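Long-range contacts in phage tail sheath protein (PDB 3HXL), which probably serves as the subunit of the contractile sheath that surrounds the tail tube of a myovirus-type phage: residues Leu42-Pro47 and Val105-Gly110; Gly111-Asp116 and Leu136-Glu141. All coordinates share one frame; numbering follows the deposited sequence.

Interaction 1: residues Leu42-Pro47 and Val105-Gly110; sequences LSWGEP and VTAKWG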
loop_
_atom_site.group_PDB
_atom_site.type_symbol
_atom_site.label_atom_id
_atom_site.label_comp_id
_atom_site.label_asym_id
_atom_site.label_seq_id
_atom_site.Cartn_x
_atom_site.Cartn_y
_atom_site.Cartn_z
ATOM N N LEU A 42 -4.842 12.506 -7.742
ATOM C CA LEU A 42 -6.032 12.051 -8.452
ATOM C C LEU A 42 -6.878 13.200 -8.998
ATOM O O LEU A 42 -6.566 14.371 -8.785
ATOM C CB LEU A 42 -6.873 11.189 -7.504
ATOM C CG LEU A 42 -6.152 9.985 -6.884
ATOM C CD1 LEU A 42 -7.062 9.278 -5.885
ATOM C CD2 LEU A 42 -5.740 9.032 -7.991
ATOM N N SER A 43 -7.949 12.850 -9.707
ATOM C CA SER A 43 -8.846 13.844 -10.284
ATOM C C SER A 43 -10.208 13.809 -9.601
ATOM O O SER A 43 -11.137 14.511 -10.001
ATOM C CB SER A 43 -9.021 13.592 -11.784
ATOM O OG SER A 43 -7.775 13.619 -12.455
ATOM N N TRP A 44 -10.315 12.988 -8.563
ATOM C CA TRP A 44 -11.558 12.857 -7.821
ATOM C C TRP A 44 -11.294 12.067 -6.546
ATOM O O TRP A 44 -10.272 11.388 -6.432
ATOM C CB TRP A 44 -12.594 12.137 -8.693
ATOM C CG TRP A 44 -13.998 12.150 -8.159
ATOM C CD1 TRP A 44 -14.618 11.166 -7.447
ATOM C CD2 TRP A 44 -14.967 13.191 -8.338
ATOM N NE1 TRP A 44 -15.920 11.527 -7.178
ATOM C CE2 TRP A 44 -16.157 12.765 -7.712
ATOM C CE3 TRP A 44 -14.943 14.442 -8.970
ATOM C CZ2 TRP A 44 -17.320 13.549 -7.697
ATOM C CZ3 TRP A 44 -16.101 15.222 -8.956
ATOM C CH2 TRP A 44 -17.272 14.767 -8.321
ATOM N N GLY A 45 -12.212 12.167 -5.590
ATOM C CA GLY A 45 -12.068 11.442 -4.341
ATOM C C GLY A 45 -11.738 12.312 -3.145
ATOM O O GLY A 45 -11.206 13.411 -3.292
ATOM N N GLU A 46 -12.059 11.815 -1.956
ATOM C CA GLU A 46 -11.787 12.538 -0.721
ATOM C C GLU A 46 -10.283 12.738 -0.544
ATOM O O GLU A 46 -9.514 11.776 -0.535
ATOM C CB GLU A 46 -12.359 11.769 0.471
ATOM C CG GLU A 46 -12.050 12.395 1.823
ATOM C CD GLU A 46 -12.859 11.776 2.942
ATOM O OE1 GLU A 46 -13.023 10.536 2.948
ATOM O OE2 GLU A 46 -13.329 12.524 3.823
ATOM N N PRO A 47 -9.843 14.000 -0.405
ATOM C CA PRO A 47 -8.423 14.322 -0.231
ATOM C C PRO A 47 -7.927 14.294 1.218
ATOM O O PRO A 47 -8.703 14.484 2.154
ATOM C CB PRO A 47 -8.325 15.715 -0.835
ATOM C CG PRO A 47 -9.610 16.338 -0.362
ATOM C CD PRO A 47 -10.636 15.228 -0.613
ATOM N N VAL A 105 -24.946 23.846 -9.102
ATOM C CA VAL A 105 -24.569 22.446 -8.939
ATOM C C VAL A 105 -23.049 22.415 -8.857
ATOM O O VAL A 105 -22.361 22.863 -9.776
ATOM C CB VAL A 105 -25.010 21.592 -10.143
ATOM C CG1 VAL A 105 -24.736 20.119 -9.862
ATOM C CG2 VAL A 105 -26.483 21.820 -10.426
ATOM N N THR A 106 -22.539 21.884 -7.754
ATOM C CA THR A 106 -21.105 21.816 -7.520
ATOM C C THR A 106 -20.648 20.380 -7.276
ATOM O O THR A 106 -21.293 19.631 -6.539
ATOM C CB THR A 106 -20.735 22.682 -6.300
ATOM O OG1 THR A 106 -21.323 23.982 -6.453
ATOM C CG2 THR A 106 -19.228 22.819 -6.170
ATOM N N ALA A 107 -19.538 20.005 -7.907
ATOM C CA ALA A 107 -18.976 18.666 -7.760
ATOM C C ALA A 107 -18.736 18.348 -6.286
ATOM O O ALA A 107 -18.411 19.235 -5.494
ATOM C CB ALA A 107 -17.669 18.567 -8.535
ATOM N N LYS A 108 -18.896 17.079 -5.923
ATOM C CA LYS A 108 -18.697 16.648 -4.543
ATOM C C LYS A 108 -17.233 16.796 -4.138
ATOM O O LYS A 108 -16.926 17.184 -3.011
ATOM C CB LYS A 108 -19.133 15.188 -4.377
ATOM C CG LYS A 108 -19.092 14.679 -2.941
ATOM C CD LYS A 108 -19.626 13.257 -2.854
ATOM C CE LYS A 108 -19.634 12.738 -1.423
ATOM N NZ LYS A 108 -20.145 11.339 -1.372
ATOM N N TRP A 109 -16.335 16.477 -5.066
ATOM C CA TRP A 109 -14.898 16.569 -4.821
ATOM C C TRP A 109 -14.248 17.428 -5.901
ATOM O O TRP A 109 -14.758 17.530 -7.016
ATOM C CB TRP A 109 -14.246 15.173 -4.837
ATOM C CG TRP A 109 -14.777 14.213 -3.804
ATOM C CD1 TRP A 109 -15.383 13.006 -4.035
ATOM C CD2 TRP A 109 -14.763 14.386 -2.379
ATOM N NE1 TRP A 109 -15.749 12.422 -2.846
ATOM C CE2 TRP A 109 -15.385 13.249 -1.816
ATOM C CE3 TRP A 109 -14.293 15.396 -1.527
ATOM C CZ2 TRP A 109 -15.543 13.093 -0.433
ATOM C CZ3 TRP A 109 -14.451 15.239 -0.154
ATOM C CH2 TRP A 109 -15.073 14.096 0.380
ATOM N N GLY A 110 -13.127 18.056 -5.561
ATOM C CA GLY A 110 -12.428 18.867 -6.536
ATOM C C GLY A 110 -11.692 17.945 -7.493
ATOM O O GLY A 110 -11.407 16.796 -7.154
#
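The edge of the Trp109 indole drives into the face of Trp44, an edge-to-face (T-shaped) pair with the ring planes at 84° and the centroids of the five-membered rings 5.0 Å apart. Trp109 is the bump, and its hollow is walled at the CD1 edge by the Trp44 face, along one ring face by the Gly45-Glu46 backbone with Glu46 CB, and beside the benzene half by Pro47 CD. The leading corner, Trp109 CD1, lies 3.5 Å from Trp44 NE1, while Trp109 CB sits 4.1 Å from the centroid of the Trp44 six-membered ring in a CH-pi contact. At its far rim the Trp44 ring meets Ala107, whose CB reaches CZ3 near the ring plane at 3.7 Å. The contact joins two regions of the sheath protein: the loop after strand 35-40, in the Gp18 domain III N-terminal region, and segment 105-110, which carries part of strand 103-107, in the beta-sandwich region. Glu46 CA stands almost directly above the Trp109 six-membered ring, 3.6 Å from its centroid. With CG anti to the backbone N (chi1 176°), the extended Glu46 chain carries CB and CG past Trp109 CH2. Pro47 CD approaches obliquely, 3.8 Å from Trp109 CE3. From the opposite face Lys108 CG backs the Trp109 ring.

Interaction 2: residues Gly111-Asp116 and Leu136-Glu141; sequences GARGND and LVDGAE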
loop_
_atom_site.group_PDB
_atom_site.type_symbol
_atom_site.label_atom_id
_atom_site.label_comp_id
_atom_site.label_asym_id
_atom_site.label_seq_id
_atom_site.Cartn_x
_atom_site.Cartn_y
_atom_site.Cartn_z
ATOM N N GLY A 111 -11.393 18.441 -8.688
ATOM C CA GLY A 111 -10.692 17.634 -9.668
ATOM C C GLY A 111 -11.264 17.823 -11.056
ATOM O O GLY A 111 -12.368 18.348 -11.214
ATOM N N ALA A 112 -10.510 17.392 -12.063
ATOM C CA ALA A 112 -10.929 17.506 -13.454
ATOM C C ALA A 112 -12.105 16.582 -13.754
ATOM O O ALA A 112 -12.813 16.763 -14.745
ATOM C CB ALA A 112 -9.758 17.174 -14.376
ATOM N N ARG A 113 -12.311 15.586 -12.900
ATOM C CA ARG A 113 -13.406 14.648 -13.102
ATOM C C ARG A 113 -14.745 15.377 -12.992
ATOM O O ARG A 113 -15.750 14.938 -13.547
ATOM C CB ARG A 113 -13.314 13.516 -12.078
ATOM C CG ARG A 113 -14.398 12.459 -12.183
ATOM C CD ARG A 113 -14.565 11.934 -13.599
ATOM N NE ARG A 113 -15.199 10.617 -13.593
ATOM C CZ ARG A 113 -15.644 9.987 -14.675
ATOM N NH1 ARG A 113 -15.534 10.553 -15.868
ATOM N NH2 ARG A 113 -16.194 8.785 -14.560
ATOM N N GLY A 114 -14.748 16.500 -12.282
ATOM C CA GLY A 114 -15.970 17.268 -12.143
ATOM C C GLY A 114 -16.441 17.834 -13.475
ATOM O O GLY A 114 -17.637 18.063 -13.668
ATOM N N ASN A 115 -15.514 18.058 -14.404
ATOM C CA ASN A 115 -15.887 18.602 -15.707
ATOM C C ASN A 115 -16.586 17.578 -16.605
ATOM O O ASN A 115 -17.058 17.918 -17.691
ATOM C CB ASN A 115 -14.665 19.167 -16.437
ATOM C CG ASN A 115 -13.940 20.231 -15.636
ATOM O OD1 ASN A 115 -14.562 21.129 -15.055
ATOM N ND2 ASN A 115 -12.615 20.145 -15.609
ATOM N N ASP A 116 -16.653 16.326 -16.163
ATOM C CA ASP A 116 -17.323 15.289 -16.949
ATOM C C ASP A 116 -18.771 15.154 -16.499
ATOM O O ASP A 116 -19.486 14.246 -16.925
ATOM C CB ASP A 116 -16.635 13.932 -16.786
ATOM C CG ASP A 116 -15.197 13.937 -17.266
ATOM O OD1 ASP A 116 -14.863 14.752 -18.148
ATOM O OD2 ASP A 116 -14.406 13.110 -16.766
ATOM N N LEU A 136 -25.637 13.753 -15.181
ATOM C CA LEU A 136 -24.957 12.927 -16.165
ATOM C C LEU A 136 -23.451 12.964 -15.991
ATOM O O LEU A 136 -22.872 14.004 -15.672
ATOM C CB LEU A 136 -25.299 13.384 -17.586
ATOM C CG LEU A 136 -26.630 12.932 -18.205
ATOM C CD1 LEU A 136 -27.794 13.370 -17.347
ATOM C CD2 LEU A 136 -26.739 13.512 -19.604
ATOM N N VAL A 137 -22.833 11.812 -16.205
ATOM C CA VAL A 137 -21.386 11.666 -16.114
ATOM C C VAL A 137 -20.957 10.975 -17.398
ATOM O O VAL A 137 -21.324 9.824 -17.641
ATOM C CB VAL A 137 -20.983 10.801 -14.908
ATOM C CG1 VAL A 137 -19.474 10.626 -14.877
ATOM C CG2 VAL A 137 -21.467 11.452 -13.620
ATOM N N ASP A 138 -20.178 11.681 -18.213
ATOM C CA ASP A 138 -19.731 11.156 -19.498
ATOM C C ASP A 138 -20.951 10.797 -20.339
ATOM O O ASP A 138 -20.951 9.794 -21.051
ATOM C CB ASP A 138 -18.852 9.913 -19.325
ATOM C CG ASP A 138 -17.477 10.238 -18.773
ATOM O OD1 ASP A 138 -16.928 11.305 -19.116
ATOM O OD2 ASP A 138 -16.937 9.413 -18.010
ATOM N N GLY A 139 -21.998 11.613 -20.233
ATOM C CA GLY A 139 -23.211 11.376 -20.998
ATOM C C GLY A 139 -24.183 10.374 -20.408
ATOM O O GLY A 139 -25.327 10.292 -20.847
ATOM N N ALA A 140 -23.742 9.610 -19.416
ATOM C CA ALA A 140 -24.602 8.616 -18.791
ATOM C C ALA A 140 -25.307 9.174 -17.555
ATOM O O ALA A 140 -24.675 9.765 -16.676
ATOM C CB ALA A 140 -23.785 7.387 -18.414
ATOM N N GLU A 141 -26.621 8.982 -17.494
ATOM C CA GLU A 141 -27.407 9.456 -16.362
ATOM C C GLU A 141 -27.228 8.511 -15.182
ATOM O O GLU A 141 -27.615 7.345 -15.253
ATOM C CB GLU A 141 -28.886 9.530 -16.740
ATOM C CG GLU A 141 -29.811 9.858 -15.579
ATOM C CD GLU A 141 -31.267 9.874 -15.991
ATOM O OE1 GLU A 141 -31.650 10.764 -16.781
ATOM O OE2 GLU A 141 -32.024 8.993 -15.529
HETATM O O HOH W 1 -17.812 7.260 -16.840
HETATM O O HOH W 2 -16.972 14.137 -20.291
HETATM O O HOH W 3 -21.713 14.331 -18.996
#
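Arg113 starts with CG anti to its own N (chi1 -180°) and bends at chi2 (50°), which swings its guanidinium across to Asp138, whose chi1 of -72° sets the carboxylate beside its backbone N. One nitrogen serves two acids in a salt-bridge network: Arg113 NH1 donates to Asp138 OD2 at 2.8 Å and to Asp116 OD2 at 2.9 Å, both acceptors lying near the guanidinium plane. Asp116 OD2 is met on its anti side, though tilted out of the carboxylate plane, whereas the other bond arrives from above the plane of the Asp138 carboxylate. The two aspartates lie side by side, Asp116 OD2 and Asp138 OD1 3.9 Å apart, and the shared arginine probably offsets their repulsion. Water 1 joins Arg113 NH2 to Asp138 OD2, and Val137 CG1 packs over one guanidinium face, 3.8 Å from Arg113 NH2. A backbone bond, Asp138 N to Asp116 O at 3.0 Å, joins the two segments; water 3 links that same carbonyl to Gly139 N. Asp138 and Gly139 are the central residues of a type I' turn, so the network ties the tip of the hairpin formed by strands 131-137 and 140-147 to the 3-10 segment 112-116, which leads directly into strand 117-123, the antiparallel neighbour of strand 131-137.

In the fold
Interactions 1 and 2 follow one another along the chain, their centres 11 Å apart, yet differ in chemistry. Interaction 1 joins the Gp18 domain III N-terminal region to the beta-sandwich region and works through ring faces and apolar packing; interaction 2 stays within the beta-sandwich region and relies on charge, a backbone bond and water. Both are partly buried, but the touching residues of interaction 1 include none that is exposed, whereas interaction 2 reaches the exposed turn residue Asp138. They meet at Arg113: its CB packs against Trp44 CE3, while its guanidinium serves the hairpin. Asp180 also ties segment 42-47 to segment 111-116, accepting hydrogen bonds from Ser43 OG and Ala112 N.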